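Local structure of intracellular exo-alpha-(1->5)-L-arabinofuranosidase (Bifidobacterium longum, 2Y2W) at residues I163-M169 and I207-G213; E215-W220 and G254-M260; V234-H239 and K273-L278; F313-S318 and A335-D339. The protein releases terminal non-reducing alpha-L-arabinofuranosyl residues from arabinan and arabinoxylan by hydrolysis, and so takes part in the breakdown of plant cell-wall polysaccharides. All coordinates share one frame; numbering follows the deposited sequence.

Contact 1 of 4, residues I163-M169 and I207-G213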
# COMPACT_ATOMS: atom_id res chain seq x y z
N ILE D 163 26.19 -3.32 -13.38
CA ILE D 163 25.20 -3.82 -12.42
C ILE D 163 23.78 -3.53 -12.88
O ILE D 163 23.46 -2.41 -13.28
CB ILE D 163 25.40 -3.22 -11.00
CG1 ILE D 163 26.78 -3.57 -10.45
CG2 ILE D 163 24.30 -3.71 -10.04
CD1 ILE D 163 27.15 -2.83 -9.18
N MET D 164 22.93 -4.55 -12.82
CA MET D 164 21.50 -4.40 -13.06
C MET D 164 20.76 -4.61 -11.74
O MET D 164 20.53 -5.74 -11.31
CB MET D 164 21.04 -5.40 -14.13
CG MET D 164 19.70 -5.07 -14.75
SD MET D 164 18.95 -6.49 -15.58
CE MET D 164 20.06 -6.74 -16.97
N LEU D 165 20.40 -3.50 -11.10
CA LEU D 165 19.88 -3.56 -9.73
C LEU D 165 18.37 -3.69 -9.67
O LEU D 165 17.64 -2.87 -10.22
CB LEU D 165 20.35 -2.34 -8.92
CG LEU D 165 20.23 -2.38 -7.40
CD1 LEU D 165 20.77 -3.68 -6.81
CD2 LEU D 165 20.96 -1.19 -6.79
N ALA D 166 17.91 -4.75 -9.00
CA ALA D 166 16.50 -4.99 -8.80
C ALA D 166 16.08 -4.50 -7.42
O ALA D 166 16.79 -4.71 -6.43
CB ALA D 166 16.18 -6.46 -8.95
N VAL D 167 14.93 -3.83 -7.35
CA VAL D 167 14.40 -3.33 -6.07
C VAL D 167 13.17 -4.11 -5.64
O VAL D 167 12.42 -4.63 -6.48
CB VAL D 167 14.10 -1.80 -6.10
CG1 VAL D 167 15.39 -0.99 -6.10
CG2 VAL D 167 13.20 -1.43 -7.28
N ASN D 168 12.96 -4.19 -4.33
CA ASN D 168 11.80 -4.83 -3.73
C ASN D 168 10.50 -4.13 -4.14
O ASN D 168 10.36 -2.93 -3.96
CB ASN D 168 11.94 -4.84 -2.20
CG ASN D 168 10.87 -5.69 -1.50
OD1 ASN D 168 9.75 -5.84 -1.98
ND2 ASN D 168 11.22 -6.22 -0.33
N MET D 169 9.58 -4.90 -4.72
CA MET D 169 8.22 -4.42 -4.97
C MET D 169 7.20 -5.34 -4.32
O MET D 169 5.99 -5.18 -4.51
CB MET D 169 7.96 -4.26 -6.47
CG MET D 169 8.73 -3.13 -7.14
SD MET D 169 8.23 -1.46 -6.67
CE MET D 169 6.56 -1.42 -7.32
N ILE D 207 24.75 3.22 -11.40
CA ILE D 207 23.90 2.12 -11.84
C ILE D 207 22.79 2.67 -12.74
O ILE D 207 21.92 3.42 -12.29
CB ILE D 207 23.36 1.31 -10.65
CG1 ILE D 207 24.53 0.71 -9.86
CG2 ILE D 207 22.39 0.22 -11.12
CD1 ILE D 207 24.15 0.01 -8.57
N LYS D 208 22.86 2.32 -14.02
CA LYS D 208 21.92 2.78 -15.05
C LYS D 208 20.65 1.94 -15.12
O LYS D 208 19.54 2.48 -15.11
CB LYS D 208 22.59 2.75 -16.43
CG LYS D 208 23.11 4.08 -16.93
CD LYS D 208 23.73 3.90 -18.32
CE LYS D 208 23.96 5.24 -19.00
NZ LYS D 208 24.45 5.05 -20.40
N MET D 209 20.83 0.62 -15.21
CA MET D 209 19.73 -0.30 -15.46
C MET D 209 19.15 -0.85 -14.15
O MET D 209 19.86 -1.45 -13.34
CB MET D 209 20.18 -1.43 -16.38
CG MET D 209 19.07 -2.14 -17.11
SD MET D 209 19.73 -3.21 -18.41
CE MET D 209 18.25 -4.09 -18.91
N TRP D 210 17.84 -0.64 -13.97
CA TRP D 210 17.14 -1.04 -12.75
C TRP D 210 15.92 -1.90 -13.07
O TRP D 210 15.16 -1.59 -14.00
CB TRP D 210 16.68 0.19 -11.96
CG TRP D 210 17.79 1.02 -11.39
CD1 TRP D 210 18.67 1.80 -12.08
CD2 TRP D 210 18.11 1.18 -10.00
NE1 TRP D 210 19.53 2.43 -11.21
CE2 TRP D 210 19.21 2.07 -9.93
CE3 TRP D 210 17.59 0.66 -8.81
CZ2 TRP D 210 19.79 2.45 -8.72
CZ3 TRP D 210 18.16 1.04 -7.61
CH2 TRP D 210 19.26 1.92 -7.58
N CYS D 211 15.73 -2.96 -12.30
CA CYS D 211 14.53 -3.79 -12.41
C CYS D 211 13.53 -3.44 -11.31
O CYS D 211 13.80 -3.61 -10.12
CB CYS D 211 14.89 -5.27 -12.35
SG CYS D 211 15.97 -5.80 -13.68
N ILE D 212 12.37 -2.94 -11.73
CA ILE D 212 11.32 -2.55 -10.80
C ILE D 212 10.51 -3.78 -10.40
O ILE D 212 9.51 -4.13 -11.03
CB ILE D 212 10.43 -1.42 -11.38
CG1 ILE D 212 11.31 -0.27 -11.89
CG2 ILE D 212 9.46 -0.91 -10.32
CD1 ILE D 212 10.66 0.60 -12.93
N GLY D 213 10.98 -4.45 -9.34
CA GLY D 213 10.35 -5.66 -8.85
C GLY D 213 10.82 -6.90 -9.57
O GLY D 213 11.60 -6.82 -10.52
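Cys211 N donates to Leu165 O at 2.8 Å, joining two parallel strands, the third and fourth of an eight-stranded beta/alpha barrel. Leu165 N reaches Met209 O, and Val167 N reaches Cys211 O at 3.0 Å. The last bond, Gly213 N to Val167 O, is weak. Met169 packs on the glycine after the strand, its CG 3.4 Å from Gly213 N.

One face of the sheet carries Met164, Ala166, Met209 and Cys211. The two methionines run side by side in the same direction. The Met164 chain is extended until it bends at its last torsion (chi3 -68°), which brings CE to 3.7 Å from Met209 CE. Met164 SD meets Cys211 SG at 3.6 Å.

On the other face Leu165 and Ile207 cover one side of the Trp210 ring. Leu165 CB makes a CH-pi contact over the six-membered ring, and Leu165 CD2 packs 3.6 Å from Trp210 CH2. Val167 CG1 comes to the ring edge, in its plane. The indole is also tied through its nitrogen: Trp210 NE1 donates to Ile207 O at 2.8 Å, from above the carbonyl plane. This should limit rotation of the ring.

Met164 and its neighbours face the barrel interior, where Arg109 of strand 107-110 and Val251 of strand 249-252 adjoin them. On the outer side the Trp210 ring packs between the sheet and two helices, against Val184 of helix 174-185 and Met241 of helix 227-244.

Contact 2 of 4, residues E215-W220 and G254-M260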
# COMPACT_ATOMS: atom_id res chain seq x y z
N GLU D 215 9.22 -10.83 -11.01
CA GLU D 215 8.18 -11.83 -11.27
C GLU D 215 6.88 -11.58 -10.50
O GLU D 215 6.34 -12.49 -9.86
CB GLU D 215 8.72 -13.25 -10.99
CG GLU D 215 9.78 -13.73 -11.98
CD GLU D 215 10.24 -15.15 -11.71
OE1 GLU D 215 10.42 -15.53 -10.53
OE2 GLU D 215 10.44 -15.91 -12.69
N MET D 216 6.38 -10.36 -10.59
CA MET D 216 5.21 -9.93 -9.82
C MET D 216 3.90 -10.59 -10.26
O MET D 216 2.88 -10.47 -9.57
CB MET D 216 5.09 -8.41 -9.83
CG MET D 216 6.26 -7.68 -9.17
SD MET D 216 6.51 -8.14 -7.44
CE MET D 216 5.09 -7.36 -6.68
N ASP D 217 3.94 -11.30 -11.39
CA ASP D 217 2.78 -12.04 -11.90
C ASP D 217 2.69 -13.45 -11.33
O ASP D 217 1.62 -14.05 -11.29
CB ASP D 217 2.80 -12.09 -13.43
CG ASP D 217 3.97 -12.89 -13.98
OD1 ASP D 217 5.05 -12.90 -13.35
OD2 ASP D 217 3.82 -13.51 -15.06
N GLY D 218 3.83 -13.98 -10.89
CA GLY D 218 3.90 -15.33 -10.34
C GLY D 218 3.26 -15.41 -8.96
O GLY D 218 3.61 -14.62 -8.08
N PRO D 219 2.32 -16.35 -8.77
CA PRO D 219 1.66 -16.55 -7.47
C PRO D 219 2.57 -17.13 -6.38
O PRO D 219 2.15 -17.27 -5.23
CB PRO D 219 0.52 -17.53 -7.79
CG PRO D 219 0.33 -17.43 -9.28
CD PRO D 219 1.70 -17.18 -9.82
N TRP D 220 3.81 -17.46 -6.75
CA TRP D 220 4.83 -17.89 -5.78
C TRP D 220 5.59 -16.70 -5.18
O TRP D 220 6.33 -16.85 -4.21
CB TRP D 220 5.82 -18.85 -6.46
CG TRP D 220 6.49 -18.25 -7.65
CD1 TRP D 220 7.64 -17.49 -7.66
CD2 TRP D 220 6.05 -18.33 -9.01
NE1 TRP D 220 7.94 -17.11 -8.95
CE2 TRP D 220 6.98 -17.61 -9.80
CE3 TRP D 220 4.96 -18.94 -9.65
CZ2 TRP D 220 6.86 -17.48 -11.18
CZ3 TRP D 220 4.84 -18.82 -11.03
CH2 TRP D 220 5.78 -18.09 -11.78
N GLY D 254 7.60 -8.49 -16.87
CA GLY D 254 6.71 -9.05 -17.88
C GLY D 254 6.16 -10.35 -17.35
O GLY D 254 5.78 -10.44 -16.18
N SER D 255 6.12 -11.36 -18.21
CA SER D 255 5.68 -12.69 -17.80
C SER D 255 6.85 -13.53 -17.29
O SER D 255 7.99 -13.40 -17.75
CB SER D 255 4.96 -13.40 -18.94
OG SER D 255 3.70 -12.79 -19.21
N SER D 256 6.55 -14.38 -16.31
CA SER D 256 7.54 -15.29 -15.74
C SER D 256 7.76 -16.51 -16.63
O SER D 256 8.62 -17.34 -16.36
CB SER D 256 7.12 -15.72 -14.34
OG SER D 256 7.05 -14.60 -13.47
N GLY D 257 6.97 -16.59 -17.70
CA GLY D 257 7.03 -17.69 -18.66
C GLY D 257 5.91 -17.61 -19.67
O GLY D 257 4.93 -16.89 -19.47
N ALA D 258 6.06 -18.35 -20.77
CA ALA D 258 5.07 -18.38 -21.85
C ALA D 258 3.80 -19.13 -21.43
O ALA D 258 2.73 -18.91 -21.99
CB ALA D 258 5.67 -19.00 -23.10
N TYR D 259 3.95 -20.02 -20.45
CA TYR D 259 2.84 -20.83 -19.94
C TYR D 259 1.82 -20.01 -19.14
O TYR D 259 0.66 -20.42 -19.01
CB TYR D 259 3.38 -21.98 -19.07
CG TYR D 259 4.30 -21.54 -17.94
CD1 TYR D 259 3.78 -21.13 -16.71
CD2 TYR D 259 5.68 -21.54 -18.10
CE1 TYR D 259 4.61 -20.72 -15.68
CE2 TYR D 259 6.53 -21.14 -17.07
CZ TYR D 259 5.99 -20.73 -15.86
OH TYR D 259 6.82 -20.34 -14.84
N MET D 260 2.27 -18.87 -18.62
CA MET D 260 1.46 -18.01 -17.75
C MET D 260 0.08 -17.69 -18.32
O MET D 260 -0.03 -17.36 -19.50
CB MET D 260 2.22 -16.71 -17.43
CG MET D 260 3.37 -16.86 -16.43
SD MET D 260 2.86 -17.48 -14.80
CE MET D 260 1.84 -16.14 -14.19
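Asp217 grips Ser256 with both carboxylate oxygens. Ser256 OG donates to Asp217 OD1 at 2.6 Å, on the syn side and slightly out of the carboxylate plane. Asp217 OD2 accepts from Ser256 N at 3.1 Å through its syn lone pair. The two bonds hold the carboxylate in a fixed rotation against one serine. Asp217 CG stands between its backbone N and carbonyl carbon (chi1 65°), which turns the acid toward the other loop.

Glu215, by similarity the catalytic proton donor/acceptor, is next to this pair. Its CG lies 3.2 Å from Ser256 OG. Trp220 NE1 makes a weak bond to Glu215 OE1, which lies at the ring edge in plane. His284 bonds the other oxygen, OE2. A type I beta turn, closed by Gly218 N to Glu215 O, bends the chain so that both Glu215 and Asp217 reach Ser256.

Apolar contacts lie beside the polar pair. Ser256 CB touches the Trp220 edge at CZ2, 3.6 Å away. Met260 SD makes an oblique Met-aromatic contact with the same ring. The bent Met260 chain brings CE within 3.4 Å of Asp217 OD2.

These two loops follow strands 209-212 and 249-252 at the C-terminal ends of the barrel strands, where beta/alpha barrels carry their active site. They lead into helices 227-244 and 265-274. Ala258 packs on Phe313 of helix 307-327.

Contact 3 of 4, residues V234-H239 and K273-L278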
# COMPACT_ATOMS: atom_id res chain seq x y z
N VAL D 234 4.33 0.27 -10.89
CA VAL D 234 5.49 0.52 -11.75
C VAL D 234 5.44 1.91 -12.40
O VAL D 234 6.48 2.51 -12.64
CB VAL D 234 5.69 -0.62 -12.81
CG1 VAL D 234 4.66 -0.54 -13.93
CG2 VAL D 234 7.10 -0.59 -13.38
N ASP D 235 4.23 2.41 -12.65
CA ASP D 235 4.06 3.76 -13.17
C ASP D 235 4.54 4.80 -12.17
O ASP D 235 5.21 5.77 -12.55
CB ASP D 235 2.60 4.02 -13.55
CG ASP D 235 2.36 5.43 -14.08
OD1 ASP D 235 3.23 5.97 -14.81
OD2 ASP D 235 1.30 6.01 -13.77
N LYS D 236 4.21 4.60 -10.90
CA LYS D 236 4.65 5.48 -9.81
C LYS D 236 6.17 5.44 -9.61
O LYS D 236 6.82 6.48 -9.55
CB LYS D 236 3.93 5.14 -8.50
CG LYS D 236 2.46 5.54 -8.46
CD LYS D 236 1.76 4.96 -7.23
CE LYS D 236 0.24 5.14 -7.31
NZ LYS D 236 -0.39 4.43 -8.46
N VAL D 237 6.72 4.23 -9.53
CA VAL D 237 8.15 4.04 -9.27
C VAL D 237 9.04 4.48 -10.44
O VAL D 237 10.05 5.14 -10.24
CB VAL D 237 8.47 2.58 -8.85
CG1 VAL D 237 9.96 2.40 -8.56
CG2 VAL D 237 7.65 2.18 -7.63
N ALA D 238 8.65 4.10 -11.66
CA ALA D 238 9.41 4.44 -12.87
C ALA D 238 9.48 5.94 -13.11
O ALA D 238 10.53 6.48 -13.45
CB ALA D 238 8.85 3.72 -14.09
N HIS D 239 8.34 6.62 -12.94
CA HIS D 239 8.28 8.07 -13.07
C HIS D 239 9.18 8.79 -12.07
O HIS D 239 9.98 9.65 -12.45
CB HIS D 239 6.85 8.58 -12.93
CG HIS D 239 6.76 10.05 -12.65
ND1 HIS D 239 6.49 10.55 -11.40
CD2 HIS D 239 6.96 11.12 -13.45
CE1 HIS D 239 6.50 11.87 -11.44
NE2 HIS D 239 6.78 12.25 -12.68
N LYS D 273 0.16 1.71 -19.56
CA LYS D 273 0.06 2.73 -18.52
C LYS D 273 1.40 3.39 -18.21
O LYS D 273 1.49 4.62 -18.13
CB LYS D 273 -0.56 2.15 -17.24
CG LYS D 273 -1.02 3.20 -16.24
CD LYS D 273 -1.97 2.62 -15.22
CE LYS D 273 -2.51 3.69 -14.28
NZ LYS D 273 -3.49 3.14 -13.31
N ALA D 274 2.44 2.58 -18.06
CA ALA D 274 3.74 3.08 -17.60
C ALA D 274 4.72 3.39 -18.74
O ALA D 274 5.90 3.62 -18.49
CB ALA D 274 4.35 2.10 -16.62
N TYR D 275 4.21 3.42 -19.97
CA TYR D 275 5.05 3.57 -21.17
C TYR D 275 6.13 4.64 -21.09
O TYR D 275 7.31 4.35 -21.29
CB TYR D 275 4.18 3.78 -22.42
CG TYR D 275 4.97 4.22 -23.64
CD1 TYR D 275 5.79 3.33 -24.32
CD2 TYR D 275 4.90 5.54 -24.09
CE1 TYR D 275 6.52 3.74 -25.43
CE2 TYR D 275 5.63 5.96 -25.20
CZ TYR D 275 6.44 5.06 -25.86
OH TYR D 275 7.16 5.47 -26.96
N GLU D 276 5.72 5.87 -20.79
CA GLU D 276 6.62 7.04 -20.85
C GLU D 276 7.95 6.90 -20.10
O GLU D 276 8.98 7.35 -20.59
CB GLU D 276 5.89 8.31 -20.41
CG GLU D 276 5.35 9.16 -21.57
CD GLU D 276 6.44 9.70 -22.50
OE1 GLU D 276 7.61 9.84 -22.06
OE2 GLU D 276 6.14 9.97 -23.68
N ASN D 277 7.92 6.28 -18.92
CA ASN D 277 9.11 6.19 -18.07
C ASN D 277 9.77 4.82 -18.07
O ASN D 277 10.67 4.55 -17.27
CB ASN D 277 8.78 6.64 -16.65
CG ASN D 277 8.22 8.04 -16.60
OD1 ASN D 277 7.06 8.24 -16.22
ND2 ASN D 277 9.02 9.02 -16.99
N LEU D 278 9.33 3.95 -18.97
CA LEU D 278 9.90 2.62 -19.11
C LEU D 278 10.79 2.53 -20.34
O LEU D 278 10.60 3.25 -21.32
CB LEU D 278 8.81 1.54 -19.17
CG LEU D 278 8.07 1.22 -17.87
CD1 LEU D 278 6.94 0.25 -18.16
CD2 LEU D 278 9.01 0.66 -16.80
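The outer helical layer of the beta/alpha barrel supplies this contact, in which Val234 and Ala238 of helix 227-244 meet Ala274 and Leu278 of 273-278, a segment that begins on helix 265-274. Apolar contacts centre on Ala274, with Asp235 and Asn277 packed beside them. Ala274 CB fits against the first turn of the segment, 3.8 Å from both Val234 CG1 and Asp235 CA. This lets the backbones come close, with Asp235 CA and Ala274 CA 4.5 Å apart.

Val234 places its methyls on two partners. CG1 stands between the backbone N and the carbonyl carbon (chi1 74°) and faces Ala274. CG2 meets Leu278 CD2 at 4.1 Å, with the two side chains nearly at right angles. The same Leu278 methyl also touches Ala238 CB.

One turn further on, Asn277 lies alongside the helix. Its CB rests 3.7 Å from Ala238 O. Asn277 and His239 run side by side in the same direction, with amide and imidazole planes 58° apart. Asn277 OD1 sits at the edge of the imidazole, in its plane, and is 3.3 Å from His239 CB.

Asp235 and His239 also face the second subunit. Asp235 OD2 accepts a hydrogen bond from His224 of that subunit, and the His239 ring meets the same His224 edge to face. Within the chain, Val234 and Ala238 also pack on Ile212 and on strand 249-252, so the arrangement is that of neighbouring helices around a barrel, covering the strands beneath them.

Contact 4 of 4, residues F313-S318 and A335-D339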
# COMPACT_ATOMS: atom_id res chain seq x y z
N PHE D 313 7.64 -16.40 -27.94
CA PHE D 313 7.76 -15.53 -26.76
C PHE D 313 8.14 -14.11 -27.18
O PHE D 313 7.47 -13.14 -26.82
CB PHE D 313 8.82 -16.10 -25.81
CG PHE D 313 8.61 -15.74 -24.36
CD1 PHE D 313 8.36 -14.43 -23.96
CD2 PHE D 313 8.69 -16.73 -23.38
CE1 PHE D 313 8.18 -14.11 -22.62
CE2 PHE D 313 8.51 -16.42 -22.04
CZ PHE D 313 8.25 -15.11 -21.65
N ILE D 314 9.22 -14.00 -27.97
CA ILE D 314 9.71 -12.72 -28.47
C ILE D 314 8.66 -12.01 -29.32
O ILE D 314 8.41 -10.82 -29.14
CB ILE D 314 11.04 -12.90 -29.26
CG1 ILE D 314 12.19 -13.21 -28.29
CG2 ILE D 314 11.38 -11.64 -30.08
CD1 ILE D 314 13.36 -13.96 -28.91
N ALA D 315 8.02 -12.75 -30.23
CA ALA D 315 7.00 -12.20 -31.12
C ALA D 315 5.81 -11.61 -30.35
O ALA D 315 5.37 -10.50 -30.65
CB ALA D 315 6.52 -13.26 -32.11
N THR D 316 5.33 -12.34 -29.35
CA THR D 316 4.14 -11.97 -28.59
C THR D 316 4.40 -10.77 -27.67
O THR D 316 3.56 -9.86 -27.58
CB THR D 316 3.61 -13.16 -27.75
OG1 THR D 316 3.61 -14.34 -28.55
CG2 THR D 316 2.19 -12.89 -27.26
N VAL D 317 5.55 -10.76 -27.00
CA VAL D 317 5.91 -9.67 -26.10
C VAL D 317 6.17 -8.38 -26.88
O VAL D 317 5.74 -7.30 -26.47
CB VAL D 317 7.10 -10.04 -25.19
CG1 VAL D 317 7.58 -8.84 -24.38
CG2 VAL D 317 6.72 -11.18 -24.25
N SER D 318 6.87 -8.51 -28.01
CA SER D 318 7.13 -7.38 -28.90
C SER D 318 5.84 -6.73 -29.38
O SER D 318 5.70 -5.50 -29.36
CB SER D 318 7.96 -7.83 -30.10
OG SER D 318 9.19 -8.39 -29.69
N ALA D 335 12.37 -1.84 -25.56
CA ALA D 335 13.20 -3.00 -25.86
C ALA D 335 12.87 -4.17 -24.94
O ALA D 335 12.30 -3.98 -23.85
CB ALA D 335 14.68 -2.64 -25.77
N LEU D 336 13.21 -5.38 -25.37
CA LEU D 336 12.99 -6.58 -24.59
C LEU D 336 14.22 -6.93 -23.77
O LEU D 336 15.35 -6.78 -24.24
CB LEU D 336 12.61 -7.75 -25.49
CG LEU D 336 11.13 -8.04 -25.77
CD1 LEU D 336 10.38 -6.84 -26.33
CD2 LEU D 336 11.01 -9.23 -26.72
N SER D 337 13.98 -7.39 -22.54
CA SER D 337 15.05 -7.80 -21.64
C SER D 337 14.83 -9.23 -21.14
O SER D 337 14.07 -9.45 -20.20
CB SER D 337 15.16 -6.83 -20.46
OG SER D 337 16.24 -7.17 -19.60
N PHE D 338 15.48 -10.19 -21.79
CA PHE D 338 15.43 -11.59 -21.38
C PHE D 338 16.29 -11.83 -20.14
O PHE D 338 17.26 -12.58 -20.18
CB PHE D 338 15.86 -12.50 -22.53
CG PHE D 338 14.72 -13.20 -23.21
CD1 PHE D 338 14.01 -12.58 -24.22
CD2 PHE D 338 14.35 -14.49 -22.83
CE1 PHE D 338 12.95 -13.23 -24.85
CE2 PHE D 338 13.30 -15.15 -23.44
CZ PHE D 338 12.59 -14.52 -24.46
N ASP D 339 15.90 -11.20 -19.03
CA ASP D 339 16.73 -11.15 -17.83
C ASP D 339 16.74 -12.43 -16.99
O ASP D 339 17.47 -12.51 -16.00
CB ASP D 339 16.43 -9.90 -16.99
CG ASP D 339 14.95 -9.75 -16.65
OD1 ASP D 339 14.15 -10.66 -16.94
OD2 ASP D 339 14.60 -8.69 -16.08
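Phe313 has CG anti to its backbone N (chi1 -152°), which swings its ring toward Phe338. Ile314 places CG1 beside its backbone N (chi1 -72°), and that branch meets the same phenylalanine. Here helix 307-327 covers strand 335-341 in the beta/alpha barrel, the strand that carries Glu340, by similarity the nucleophile.

The two rings form an edge-to-face pair. The edge of Phe338 points at the face of Phe313, with centroids 5.5 Å apart and planes at 60°. Phe338 CZ is the leading atom. Its neighbour Phe338 CE1 presses on Ile314 CG1 at 3.5 Å, the two side chains crossing at about a right angle. Phe263 makes a further edge-to-face contact with Phe313.

Leu336 packs on the next turn of the helix. Its CG lies 3.9 Å from Val317 CG1, and CD2 reaches both Ile314 and Ser318.

Ser318 keeps its hydroxyl satisfied within the helix. Its OG donates to Ile314 O at 2.6 Å, while Ser318 N bonds that oxygen from the opposite face of the carbonyl plane.

In the fold
From the N terminus, contact 1 comes first and joins the third and fourth barrel strands across a loop that includes helices 174-185 and 191-198. Contact 2 then opens just after it and ties the loops beyond strands 209-212 and 249-252. Contact 3 crosses contact 2, because residues 234-239 lie between its segments and 273-278 follow them; it joins two outer helices. Contact 4 comes last and closes the short helix-to-strand connection at strand 335-341. Ile212 of contact 1 packs beneath Val234 and Ala238 of contact 3. Across the barrel interior, Cys211 touches Asp339 of contact 4. Phe313 links contact 4 to Ala258 of contact 2.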